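Local atomic coordinates of glycosyltransferase (Rickettsia africae, PDB entry 7MI0), a protein that probably transfers a sugar from an activated donor to an acceptor, as a GT-B glycosyltransferase of family 4. Residues 177-181 / 384-388; 158-162 / 299-303. All coordinates share one frame; numbering follows the deposited sequence.

Contact 1 (177-181 / 384-388); sequences IVVIE and KNLEI
In this GT-B glycosyltransferase the last helix of the chain, 378-393, comes back to the N-terminal Rossmann-like domain and packs on the edge strand of its parallel sheet; Val178 and Ile180 of the strand and the loop after it meet Lys384 and Ile388 of the helix. Val178 and Ile388 meet end-on at their methyls, Val178 CG2 lying 3.7 Å from Ile388 CD1. Ile388 sends CG1 anti to its backbone N (chi1 -164°), which carries CD1 out to the valine. A beta-branched valine suits the strand, while the longer isoleucine spans the gap from the helix.

Two residues on, Ile180 points to the same side and is buried against the helix. Its CG2 methyl rests on the aliphatic part of Lys384, 3.7 Å from Lys384 CB, as the two side chains run antiparallel past one another; its CD1 lies 4.3 Å from Ile388 CG2, joining both apolar patches. Lys384, partly exposed, suits the border of the contact: its methylenes cover the isoleucine, and its extended chain carries the ammonium onward to Glu181. There Lys384 NZ forms a salt bridge with Glu181 OE1 at 3.0 Å, weak as a hydrogen bond; the glutamate chain, bent at chi2 (88°), brings the carboxylate back to it. A water donates to Glu181 O at 3.0 Å and accepts a weak bond from Lys384 NZ.

Strand 177-179 is hydrogen-bonded on one side to its parallel neighbour 154-157, through Val178 with Val155 and Ala157. Ile177 turns instead to helix 160-168. On helix 378-393 Leu386 packs on Leu46 and Asn385 rests on Val42, so the returning helix touches both the edge strand and helix 35-48.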
loop_
_atom_site.group_PDB
_atom_site.type_symbol
_atom_site.label_atom_id
_atom_site.label_comp_id
_atom_site.label_asym_id
_atom_site.label_seq_id
_atom_site.Cartn_x
_atom_site.Cartn_y
_atom_site.Cartn_z
ATOM N N ILE A 177 17.645 -9.993 2.909
ATOM C CA ILE A 177 16.444 -9.321 2.424
ATOM C C ILE A 177 15.447 -10.357 1.936
ATOM O O ILE A 177 15.742 -11.141 1.027
ATOM C CB ILE A 177 16.760 -8.324 1.300
ATOM C CG1 ILE A 177 17.866 -7.357 1.723
ATOM C CG2 ILE A 177 15.493 -7.572 0.912
ATOM C CD1 ILE A 177 18.346 -6.468 0.596
ATOM N N VAL A 178 14.253 -10.330 2.515
ATOM C CA VAL A 178 13.140 -11.179 2.115
ATOM C C VAL A 178 12.049 -10.272 1.570
ATOM O O VAL A 178 11.655 -9.306 2.233
ATOM C CB VAL A 178 12.632 -12.015 3.302
ATOM C CG1 VAL A 178 11.374 -12.757 2.941
ATOM C CG2 VAL A 178 13.713 -12.979 3.766
ATOM N N VAL A 179 11.573 -10.561 0.365
ATOM C CA VAL A 179 10.492 -9.787 -0.231
ATOM C C VAL A 179 9.160 -10.416 0.154
ATOM O O VAL A 179 8.965 -11.627 -0.006
ATOM C CB VAL A 179 10.639 -9.709 -1.758
ATOM C CG1 VAL A 179 9.592 -8.765 -2.340
ATOM C CG2 VAL A 179 12.037 -9.262 -2.130
ATOM N N ILE A 180 8.247 -9.594 0.668
ATOM C CA ILE A 180 6.874 -10.010 0.965
ATOM C C ILE A 180 5.963 -8.987 0.287
ATOM O O ILE A 180 5.617 -7.960 0.878
ATOM C CB ILE A 180 6.590 -10.088 2.467
ATOM C CG1 ILE A 180 7.618 -10.975 3.161
ATOM C CG2 ILE A 180 5.180 -10.594 2.724
ATOM C CD1 ILE A 180 7.387 -11.107 4.648
ATOM N N GLU A 181 5.569 -9.264 -0.956
ATOM C CA GLU A 181 4.748 -8.318 -1.704
ATOM C C GLU A 181 3.452 -8.016 -0.961
ATOM O O GLU A 181 2.976 -8.793 -0.132
ATOM C CB GLU A 181 4.409 -8.853 -3.098
ATOM C CG GLU A 181 5.585 -9.058 -4.030
ATOM C CD GLU A 181 6.211 -10.431 -3.881
ATOM O OE1 GLU A 181 6.150 -11.002 -2.765
ATOM O OE2 GLU A 181 6.760 -10.941 -4.885
ATOM N N LYS A 384 3.376 -15.435 4.246
ATOM C CA LYS A 384 4.797 -15.138 4.129
ATOM C C LYS A 384 5.329 -14.465 5.388
ATOM O O LYS A 384 6.496 -14.660 5.748
ATOM C CB LYS A 384 5.058 -14.265 2.906
ATOM C CG LYS A 384 4.848 -14.969 1.582
ATOM C CD LYS A 384 5.248 -14.058 0.443
ATOM C CE LYS A 384 4.993 -14.683 -0.906
ATOM N NZ LYS A 384 5.148 -13.673 -1.983
ATOM N N ASN A 385 4.492 -13.685 6.078
ATOM C CA ASN A 385 4.919 -13.091 7.340
ATOM C C ASN A 385 5.148 -14.153 8.405
ATOM O O ASN A 385 6.133 -14.094 9.149
ATOM C CB ASN A 385 3.887 -12.078 7.828
ATOM C CG ASN A 385 4.244 -10.665 7.450
ATOM O OD1 ASN A 385 5.129 -10.058 8.049
ATOM N ND2 ASN A 385 3.559 -10.131 6.447
ATOM N N LEU A 386 4.238 -15.120 8.506
ATOM C CA LEU A 386 4.391 -16.162 9.512
ATOM C C LEU A 386 5.606 -17.032 9.226
ATOM O O LEU A 386 6.270 -17.496 10.160
ATOM C CB LEU A 386 3.123 -17.008 9.574
ATOM C CG LEU A 386 2.857 -17.743 10.885
ATOM C CD1 LEU A 386 2.281 -16.782 11.897
ATOM C CD2 LEU A 386 1.922 -18.922 10.667
ATOM N N GLU A 387 5.919 -17.250 7.945
ATOM C CA GLU A 387 7.086 -18.050 7.588
ATOM C C GLU A 387 8.375 -17.389 8.064
ATOM O O GLU A 387 9.236 -18.043 8.669
ATOM C CB GLU A 387 7.119 -18.278 6.078
ATOM C CG GLU A 387 5.973 -19.122 5.566
ATOM C CD GLU A 387 6.032 -20.561 6.059
ATOM O OE1 GLU A 387 7.014 -21.257 5.721
ATOM O OE2 GLU A 387 5.098 -20.995 6.776
ATOM N N ILE A 388 8.525 -16.085 7.805
ATOM C CA ILE A 388 9.739 -15.393 8.227
ATOM C C ILE A 388 9.829 -15.347 9.750
ATOM O O ILE A 388 10.933 -15.361 10.311
ATOM C CB ILE A 388 9.815 -13.989 7.589
ATOM C CG1 ILE A 388 11.225 -13.426 7.706
ATOM C CG2 ILE A 388 8.837 -13.026 8.229
ATOM C CD1 ILE A 388 12.248 -14.232 6.962
HETATM O O HOH W 1 2.795 -11.657 -0.899
#

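Contact 2 (158-162 / 299-303); sequences VSNFV and PEAFG
Ser159 and Ala301 make the tight centre of this contact between the two domains. The hydroxyl of Ser159 donates to Ala301 O over 2.7 Å, approaching the carbonyl at a C=O...O angle of 141° and tilted 21° from its plane. The same OG accepts from Val162 N at 3.2 Å, the N-cap bond of helix 160-168. Held between its own backbone N and carbonyl carbon (chi1 60°), OG faces both Val162 N and the Ala301 carbonyl. Beside it the Ala301 methyl, small enough for a close approach of the backbones, sits 3.8 Å from Val162 CG2 and 4.1 Å from Val158 CG2. Val158 CG2 also reaches Phe302 CD1 at 4.2 Å.

The solvent side is the pair Phe161 and exposed Pro299, the broad ring and rigid pyrrolidine meeting obliquely with Phe161 CZ 3.6 Å from Pro299 CB.

Glu326 takes the amides of Asn160 and Phe161 with OE1 and OE2 respectively. Glu300 points away from the helix start, and its OE2 makes a salt bridge with Lys225. Glu300 begins the E-x7-E motif of family 4 GT-B enzymes, which in relatives lies at the donor-sugar site, so the contact probably closes the interdomain cleft beside that site.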
loop_
_atom_site.group_PDB
_atom_site.type_symbol
_atom_site.label_atom_id
_atom_site.label_comp_id
_atom_site.label_asym_id
_atom_site.label_seq_id
_atom_site.Cartn_x
_atom_site.Cartn_y
_atom_site.Cartn_z
ATOM N N VAL A 158 8.689 -4.599 1.003
ATOM C CA VAL A 158 7.321 -4.758 0.516
ATOM C C VAL A 158 7.243 -4.843 -0.997
ATOM O O VAL A 158 6.141 -5.014 -1.537
ATOM C CB VAL A 158 6.405 -3.598 0.949
ATOM C CG1 VAL A 158 6.422 -3.420 2.460
ATOM C CG2 VAL A 158 6.812 -2.320 0.238
ATOM N N SER A 159 8.368 -4.719 -1.700
ATOM C CA SER A 159 8.392 -4.857 -3.151
ATOM C C SER A 159 9.823 -5.127 -3.587
ATOM O O SER A 159 10.768 -4.994 -2.807
ATOM C CB SER A 159 7.831 -3.609 -3.843
ATOM O OG SER A 159 8.570 -2.440 -3.514
ATOM N N ASN A 160 9.976 -5.516 -4.850
ATOM C CA ASN A 160 11.324 -5.637 -5.387
ATOM C C ASN A 160 11.945 -4.278 -5.640
ATOM O O ASN A 160 13.174 -4.163 -5.660
ATOM C CB ASN A 160 11.328 -6.460 -6.673
ATOM C CG ASN A 160 11.256 -7.952 -6.406
ATOM O OD1 ASN A 160 12.265 -8.590 -6.086
ATOM N ND2 ASN A 160 10.059 -8.520 -6.539
ATOM N N PHE A 161 11.122 -3.251 -5.832
ATOM C CA PHE A 161 11.638 -1.894 -5.951
ATOM C C PHE A 161 12.311 -1.454 -4.655
ATOM O O PHE A 161 13.396 -0.862 -4.678
ATOM C CB PHE A 161 10.488 -0.968 -6.340
ATOM C CG PHE A 161 10.844 0.479 -6.386
ATOM C CD1 PHE A 161 11.637 0.981 -7.397
ATOM C CD2 PHE A 161 10.336 1.353 -5.441
ATOM C CE1 PHE A 161 11.943 2.323 -7.448
ATOM C CE2 PHE A 161 10.635 2.697 -5.488
ATOM C CZ PHE A 161 11.440 3.182 -6.496
ATOM N N VAL A 162 11.699 -1.763 -3.511
ATOM C CA VAL A 162 12.323 -1.441 -2.232
ATOM C C VAL A 162 13.549 -2.317 -1.994
ATOM O O VAL A 162 14.566 -1.853 -1.466
ATOM C CB VAL A 162 11.295 -1.571 -1.091
ATOM C CG1 VAL A 162 11.976 -1.530 0.265
ATOM C CG2 VAL A 162 10.257 -0.463 -1.188
ATOM N N PRO A 299 8.023 7.747 -7.842
ATOM C CA PRO A 299 7.828 6.307 -7.646
ATOM C C PRO A 299 7.127 5.994 -6.338
ATOM O O PRO A 299 7.255 6.709 -5.341
ATOM C CB PRO A 299 9.256 5.754 -7.653
ATOM C CG PRO A 299 10.099 6.908 -7.205
ATOM C CD PRO A 299 9.442 8.134 -7.765
ATOM N N GLU A 300 6.367 4.904 -6.358
ATOM C CA GLU A 300 5.688 4.391 -5.178
ATOM C C GLU A 300 6.226 3.007 -4.861
ATOM O O GLU A 300 6.524 2.226 -5.770
ATOM C CB GLU A 300 4.175 4.333 -5.387
ATOM C CG GLU A 300 3.530 5.698 -5.526
ATOM C CD GLU A 300 2.031 5.615 -5.706
ATOM O OE1 GLU A 300 1.577 5.160 -6.782
ATOM O OE2 GLU A 300 1.313 6.000 -4.757
ATOM N N ALA A 301 6.350 2.711 -3.567
ATOM C CA ALA A 301 6.859 1.409 -3.156
ATOM C C ALA A 301 6.006 0.281 -3.723
ATOM O O ALA A 301 6.526 -0.773 -4.105
ATOM C CB ALA A 301 6.917 1.335 -1.631
ATOM N N PHE A 302 4.693 0.491 -3.789
ATOM C CA PHE A 302 3.774 -0.458 -4.399
ATOM C C PHE A 302 2.497 0.286 -4.761
ATOM O O PHE A 302 2.088 1.210 -4.050
ATOM C CB PHE A 302 3.466 -1.633 -3.465
ATOM C CG PHE A 302 2.628 -1.257 -2.275
ATOM C CD1 PHE A 302 3.213 -0.724 -1.136
ATOM C CD2 PHE A 302 1.254 -1.445 -2.292
ATOM C CE1 PHE A 302 2.444 -0.385 -0.039
ATOM C CE2 PHE A 302 0.480 -1.105 -1.198
ATOM C CZ PHE A 302 1.074 -0.575 -0.070
ATOM N N GLY A 303 1.881 -0.115 -5.870
ATOM C CA GLY A 303 0.652 0.514 -6.304
ATOM C C GLY A 303 -0.565 -0.198 -5.754
ATOM O O GLY A 303 -1.075 -1.134 -6.378
#

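Overall arrangement
The centres of contacts 1 and 2 lie about 15 Å apart, and their segments alternate along the chain: 158-162, 177-181, 299-303, 384-388. Both lean on the N-terminal domain, where helix 160-168 and strand 177-179 follow one another, and they touch directly through Val179, whose CG1 packs 3.9 Å from Ser159 C. Their partners differ: contact 2 brings in the loop between strand 291-294 and helix 304-311, whereas contact 1 brings in the last helix, which comes after strand 335-337 of the second sheet yet packs back on the first sheet. Contact 2 joins the two halves across the cleft, while contact 1 anchors the returning chain on the first, as is usual in GT-B enzymes.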